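PDB 4EZE: haloacid dehalogenase-like hydrolase from Salmonella enterica subsp. enterica serovar Typhi, which probably catalyses the magnesium-dependent hydrolysis of O-phosphoserine to serine and phosphate, the last step of serine biosynthesis. Local coordinates for residues R60-A63 and L64-T67; L185-L188 and P189-A193. One frame throughout, in Å; residues are numbered along the deposited sequence.

How the contacts relate
Both contacts are local, and they follow one another along the chain without nesting or crossing. Contact 1 comes first and closes the hairpin loop joining strand 56-62, an outermost strand of the four-stranded antiparallel sheet, to strand 67-75. Well over a hundred residues later, contact 2 spans successive turns of helix 184-193, just before strand 197-202 of the parallel sheet. The centres of the contacts lie about 14 Å apart, yet they meet directly: Leu64 CD2 is 3.7 Å from Val190 CG1, and Ile65 CG2 packs on Ile187 CD1 and Thr186 CG2. The hairpin tip thereby ties the antiparallel sheet to a helix of the HAD hydrolase part.

Contact 1. Residues R60-A63 and L64-T67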
ATOM      1  N   ARG A  60      10.775  -8.634 -21.682  1.00 50.57           N
ATOM      2  CA  ARG A  60      11.755  -7.609 -21.372  1.00 51.70           C
ATOM      3  C   ARG A  60      12.328  -7.783 -19.980  1.00 63.34           C
ATOM      4  O   ARG A  60      11.791  -8.518 -19.158  1.00 50.80           O
ATOM      5  CB  ARG A  60      11.087  -6.246 -21.479  1.00 57.99           C
ATOM      6  CG  ARG A  60      10.474  -6.010 -22.845  1.00 49.05           C
ATOM      7  CD  ARG A  60      10.192  -4.532 -23.070  1.00 64.20           C
ATOM      8  NE  ARG A  60       9.795  -4.301 -24.456  1.00109.03           N
ATOM      9  CZ  ARG A  60       9.344  -3.147 -24.942  1.00121.09           C
ATOM     10  NH1 ARG A  60       9.224  -2.083 -24.155  1.00 62.75           N
ATOM     11  NH2 ARG A  60       9.010  -3.060 -26.225  1.00 94.25           N
ATOM     12  N   TYR A  61      13.414  -7.087 -19.698  1.00 54.37           N
ATOM     13  CA  TYR A  61      13.990  -7.198 -18.383  1.00 55.92           C
ATOM     14  C   TYR A  61      14.265  -5.841 -17.759  1.00 56.50           C
ATOM     15  O   TYR A  61      15.104  -5.088 -18.232  1.00 87.71           O
ATOM     16  CB  TYR A  61      15.262  -8.002 -18.490  1.00 45.24           C
ATOM     17  CG  TYR A  61      16.075  -8.067 -17.225  1.00 50.49           C
ATOM     18  CD1 TYR A  61      15.729  -8.947 -16.210  1.00 52.26           C
ATOM     19  CD2 TYR A  61      17.222  -7.293 -17.068  1.00 80.16           C
ATOM     20  CE1 TYR A  61      16.491  -9.047 -15.070  1.00 54.45           C
ATOM     21  CE2 TYR A  61      17.990  -7.380 -15.922  1.00 51.85           C
ATOM     22  CZ  TYR A  61      17.614  -8.256 -14.919  1.00 52.87           C
ATOM     23  OH  TYR A  61      18.356  -8.370 -13.760  1.00 60.67           O
ATOM     24  N   ALA A  62      13.553  -5.519 -16.693  1.00 59.85           N
ATOM     25  CA  ALA A  62      13.854  -4.290 -15.969  1.00 46.87           C
ATOM     26  C   ALA A  62      15.002  -4.508 -14.979  1.00 53.46           C
ATOM     27  O   ALA A  62      14.773  -4.940 -13.853  1.00 51.40           O
ATOM     28  CB  ALA A  62      12.623  -3.778 -15.250  1.00 54.81           C
ATOM     29  N   ALA A  63      16.229  -4.180 -15.397  1.00 45.94           N
ATOM     30  CA  ALA A  63      17.441  -4.415 -14.588  1.00 49.79           C
ATOM     31  C   ALA A  63      17.374  -3.788 -13.208  1.00 49.34           C
ATOM     32  O   ALA A  63      17.889  -4.339 -12.243  1.00 47.08           O
ATOM     33  CB  ALA A  63      18.684  -3.905 -15.325  1.00 51.94           C
ATOM     34  N   LEU A  64      16.755  -2.615 -13.136  1.00 48.04           N
ATOM     35  CA  LEU A  64      16.781  -1.806 -11.932  1.00 41.35           C
ATOM     36  C   LEU A  64      16.096  -2.543 -10.794  1.00 63.65           C
ATOM     37  O   LEU A  64      16.449  -2.343  -9.641  1.00 57.87           O
ATOM     38  CB  LEU A  64      16.073  -0.473 -12.207  1.00 45.87           C
ATOM     39  CG  LEU A  64      16.091   0.623 -11.146  1.00 50.18           C
ATOM     40  CD1 LEU A  64      17.533   0.970 -10.784  1.00 55.00           C
ATOM     41  CD2 LEU A  64      15.312   1.868 -11.598  1.00 46.62           C
ATOM     42  N   ILE A  65      15.123  -3.400 -11.111  1.00 49.01           N
ATOM     43  CA  ILE A  65      14.426  -4.164 -10.071  1.00 52.12           C
ATOM     44  C   ILE A  65      14.588  -5.642 -10.295  1.00 56.47           C
ATOM     45  O   ILE A  65      13.853  -6.451  -9.739  1.00 51.17           O
ATOM     46  CB  ILE A  65      12.930  -3.861 -10.028  1.00 41.56           C
ATOM     47  CG1 ILE A  65      12.303  -4.121 -11.397  1.00 42.35           C
ATOM     48  CG2 ILE A  65      12.699  -2.412  -9.629  1.00 38.93           C
ATOM     49  CD1 ILE A  65      10.786  -4.008 -11.388  1.00 52.31           C
ATOM     50  N   ASN A  66      15.561  -5.984 -11.120  1.00 54.99           N
ATOM     51  CA  ASN A  66      15.852  -7.379 -11.427  1.00 58.99           C
ATOM     52  C   ASN A  66      14.626  -8.215 -11.717  1.00 57.54           C
ATOM     53  O   ASN A  66      14.434  -9.270 -11.119  1.00 52.98           O
ATOM     54  CB  ASN A  66      16.604  -8.028 -10.286  1.00 50.84           C
ATOM     55  CG  ASN A  66      17.027  -9.420 -10.628  1.00 55.39           C
ATOM     56  OD1 ASN A  66      17.026  -9.804 -11.797  1.00 83.63           O
ATOM     57  ND2 ASN A  66      17.390 -10.194  -9.620  1.00 54.94           N
ATOM     58  N   THR A  67      13.806  -7.756 -12.649  1.00 51.90           N
ATOM     59  CA  THR A  67      12.536  -8.403 -12.909  1.00 42.23           C
ATOM     60  C   THR A  67      12.333  -8.542 -14.395  1.00 47.15           C
ATOM     61  O   THR A  67      12.222  -7.546 -15.103  1.00 45.68           O
ATOM     62  CB  THR A  67      11.376  -7.553 -12.355  1.00 56.32           C
ATOM     63  OG1 THR A  67      11.525  -7.411 -10.944  1.00 51.55           O
ATOM     64  CG2 THR A  67      10.047  -8.209 -12.633  1.00 51.28           C
TER
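The phenol of Tyr61 reaches along the hairpin to the amide of Asn66, where its OH donates a hydrogen bond to OD1 at 2.8 Å. OD1 lies at the edge of the ring, near its plane, whereas the hydroxyl approaches from above the amide, with the two planes turned 70° apart. With CG of Asn66 anti to its backbone N (chi1 -175°), the amide is carried to the hydroxyl end of the ring. On the opposite face of the strand from Tyr61, Ala62 CB touches Ile65 CG1 at 3.9 Å. The backbone holds these side chains in place. Ala62 and Thr67 form an antiparallel hydrogen-bonded pair: Ala62 N donates to Thr67 O at 2.9 Å, and Thr67 N returns a nearly straight bond to Ala62 O (3.2 Å, 165°). Ala62 O also accepts from Ile65 N, and its two donors come from opposite faces of the carbonyl plane. Asn66 and Thr67 together stand against Ala62, a G1 beta bulge at the point where the four-residue loop of this beta hairpin rejoins the strand. Within the loop Asn66 N donates to Ala63 O at 3.1 Å, far above the carbonyl plane; the hydroxyl of Thr67, at the start of the returning strand, donates to Ile65 O at 2.8 Å. Farther out, the C-terminal part of the chain covers Ala62 through Leu310 and Leu317, and Ile65 through Glu307 and Leu310. Arg60, at the strand end of the segment, forms salt bridges with Asp58 and with the terminal carboxylate of Leu317.

Contact 2. Residues L185-L188 and P189-A193; sequences LTIL and PVIKA
Ile187 and Val190 meet one turn apart on the buried side of helix 184-193, where CD1 of the isoleucine lies 4.0 Å from CB of the valine. The two side chains pass at a slant; Ile187 places CG1 anti to its backbone N (chi1 -155°), which brings CD1 alongside Val190. On the same apolar side Ile191 rests on Phe196. CG2 of Val190 touches Thr186 O at 3.5 Å, and the valine packs on Leu310.

The other side is looser and faces solvent, with Leu185, Pro189 and Lys192 all exposed, while Thr186 stands at the border against the hairpin of residues 60-67. Lys192 bends its chain repeatedly and leads its ammonium group away from the preceding turn. Pro189 has no N-H to offer Leu185 O, and its ring takes up that place instead, with CG at 3.4 Å from the carbonyl oxygen. Beyond it, Ile191 N appears to restore the regular pattern by donating to Ile187 O at 2.9 Å, though the place of that oxygen is less sure; Lys192 N to Leu188 O (3.2 Å, 160°) and Ala193 N to Pro189 O at 2.9 Å continue it. The result is a proline-kinked alpha helix, buried along Ile187, Val190 and Ile191, leading into strand 197-202 of the parallel sheet in the Rossmann-like core of a HAD-family hydrolase.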
ATOM      1  N   LEU A 185      13.215  -1.287  -0.055  1.00 40.36           N
ATOM      2  CA  LEU A 185      14.606  -0.850  -0.099  1.00 56.56           C
ATOM      3  C   LEU A 185      14.990  -0.653  -1.539  1.00 48.91           C
ATOM      4  O   LEU A 185      15.541   0.372  -1.909  1.00 46.57           O
ATOM      5  CB  LEU A 185      15.554  -1.865   0.543  1.00 43.52           C
ATOM      6  CG  LEU A 185      15.399  -2.052   2.049  1.00 53.03           C
ATOM      7  CD1 LEU A 185      16.323  -3.172   2.504  1.00 50.77           C
ATOM      8  CD2 LEU A 185      15.656  -0.761   2.827  1.00 32.82           C
ATOM      9  N   THR A 186      14.677  -1.627  -2.378  1.00 40.51           N
ATOM     10  CA  THR A 186      14.990  -1.438  -3.792  1.00 36.45           C
ATOM     11  C   THR A 186      14.245  -0.250  -4.411  1.00 60.03           C
ATOM     12  O   THR A 186      14.837   0.541  -5.139  1.00 42.36           O
ATOM     13  CB  THR A 186      14.677  -2.679  -4.640  1.00 36.43           C
ATOM     14  OG1 THR A 186      15.508  -3.762  -4.222  1.00 48.95           O
ATOM     15  CG2 THR A 186      14.933  -2.357  -6.136  1.00 34.74           C
ATOM     16  N   ILE A 187      12.954  -0.107  -4.127  1.00 40.86           N
ATOM     17  CA  ILE A 187      12.158   0.821  -4.944  1.00 48.15           C
ATOM     18  C   ILE A 187      12.184   2.279  -4.457  1.00 41.28           C
ATOM     19  O   ILE A 187      11.983   3.214  -5.242  1.00 44.00           O
ATOM     20  CB  ILE A 187      10.696   0.315  -5.164  1.00 40.21           C
ATOM     21  CG1 ILE A 187      10.131   0.924  -6.445  1.00 38.29           C
ATOM     22  CG2 ILE A 187       9.819   0.630  -3.956  1.00 30.58           C
ATOM     23  CD1 ILE A 187      10.942   0.551  -7.680  1.00 38.75           C
ATOM     24  N   LEU A 188      12.452   2.475  -3.171  1.00 55.20           N
ATOM     25  CA  LEU A 188      12.391   3.810  -2.558  1.00 39.22           C
ATOM     26  C   LEU A 188      13.329   4.871  -3.167  1.00 55.16           C
ATOM     27  O   LEU A 188      12.958   6.029  -3.334  1.00 47.86           O
ATOM     28  CB  LEU A 188      12.684   3.707  -1.058  1.00 40.00           C
ATOM     29  CG  LEU A 188      11.506   3.203  -0.260  1.00 53.52           C
ATOM     30  CD1 LEU A 188      11.961   3.015   1.178  1.00 49.61           C
ATOM     31  CD2 LEU A 188      10.357   4.201  -0.406  1.00 40.78           C
ATOM     32  N   PRO A 189      14.565   4.482  -3.439  1.00 42.28           N
ATOM     33  CA  PRO A 189      15.566   5.341  -4.071  1.00 48.68           C
ATOM     34  C   PRO A 189      15.145   5.670  -5.497  1.00 57.11           C
ATOM     35  O   PRO A 189      15.442   6.744  -6.016  1.00 70.61           O
ATOM     36  CB  PRO A 189      16.834   4.465  -4.088  1.00 53.47           C
ATOM     37  CG  PRO A 189      16.579   3.344  -3.120  1.00 49.26           C
ATOM     38  CD  PRO A 189      15.095   3.167  -3.020  1.00 51.58           C
ATOM     39  N   VAL A 190      14.444   4.746  -6.127  1.00 57.84           N
ATOM     40  CA  VAL A 190      13.970   4.950  -7.487  1.00 41.79           C
ATOM     41  C   VAL A 190      12.800   5.933  -7.508  1.00 50.79           C
ATOM     42  O   VAL A 190      12.682   6.776  -8.406  1.00 64.21           O
ATOM     43  CB  VAL A 190      13.548   3.603  -8.066  1.00 50.56           C
ATOM     44  CG1 VAL A 190      13.006   3.770  -9.474  1.00 47.98           C
ATOM     45  CG2 VAL A 190      14.739   2.646  -7.989  1.00 40.34           C
ATOM     46  N   ILE A 191      11.931   5.823  -6.511  1.00 45.95           N
ATOM     47  CA  ILE A 191      10.794   6.736  -6.377  1.00 52.06           C
ATOM     48  C   ILE A 191      11.313   8.166  -6.314  1.00 40.82           C
ATOM     49  O   ILE A 191      10.787   9.083  -6.963  1.00 48.88           O
ATOM     50  CB  ILE A 191      10.040   6.443  -5.075  1.00 48.97           C
ATOM     51  CG1 ILE A 191       9.732   4.947  -4.977  1.00 65.81           C
ATOM     52  CG2 ILE A 191       8.786   7.310  -4.942  1.00 42.37           C
ATOM     53  CD1 ILE A 191       8.263   4.620  -4.927  1.00 62.94           C
ATOM     54  N   LYS A 192      12.356   8.336  -5.508  1.00 59.29           N
ATOM     55  CA  LYS A 192      13.011   9.617  -5.337  1.00 56.50           C
ATOM     56  C   LYS A 192      13.646  10.053  -6.667  1.00 57.59           C
ATOM     57  O   LYS A 192      13.436  11.179  -7.100  1.00 49.92           O
ATOM     58  CB  LYS A 192      14.057   9.517  -4.225  1.00 61.59           C
ATOM     59  CG  LYS A 192      14.646  10.848  -3.798  1.00 56.62           C
ATOM     60  CD  LYS A 192      16.104  10.679  -3.408  1.00 70.84           C
ATOM     61  CE  LYS A 192      16.265  10.660  -1.902  1.00 88.59           C
ATOM     62  NZ  LYS A 192      15.921  11.994  -1.341  1.00 73.37           N
ATOM     63  N   ALA A 193      14.390   9.157  -7.324  1.00 41.18           N
ATOM     64  CA  ALA A 193      15.042   9.479  -8.601  1.00 45.33           C
ATOM     65  C   ALA A 193      14.034   9.898  -9.636  1.00 61.31           C
ATOM     66  O   ALA A 193      14.404  10.525 -10.623  1.00 77.49           O
ATOM     67  CB  ALA A 193      15.869   8.313  -9.141  1.00 41.81           C
TER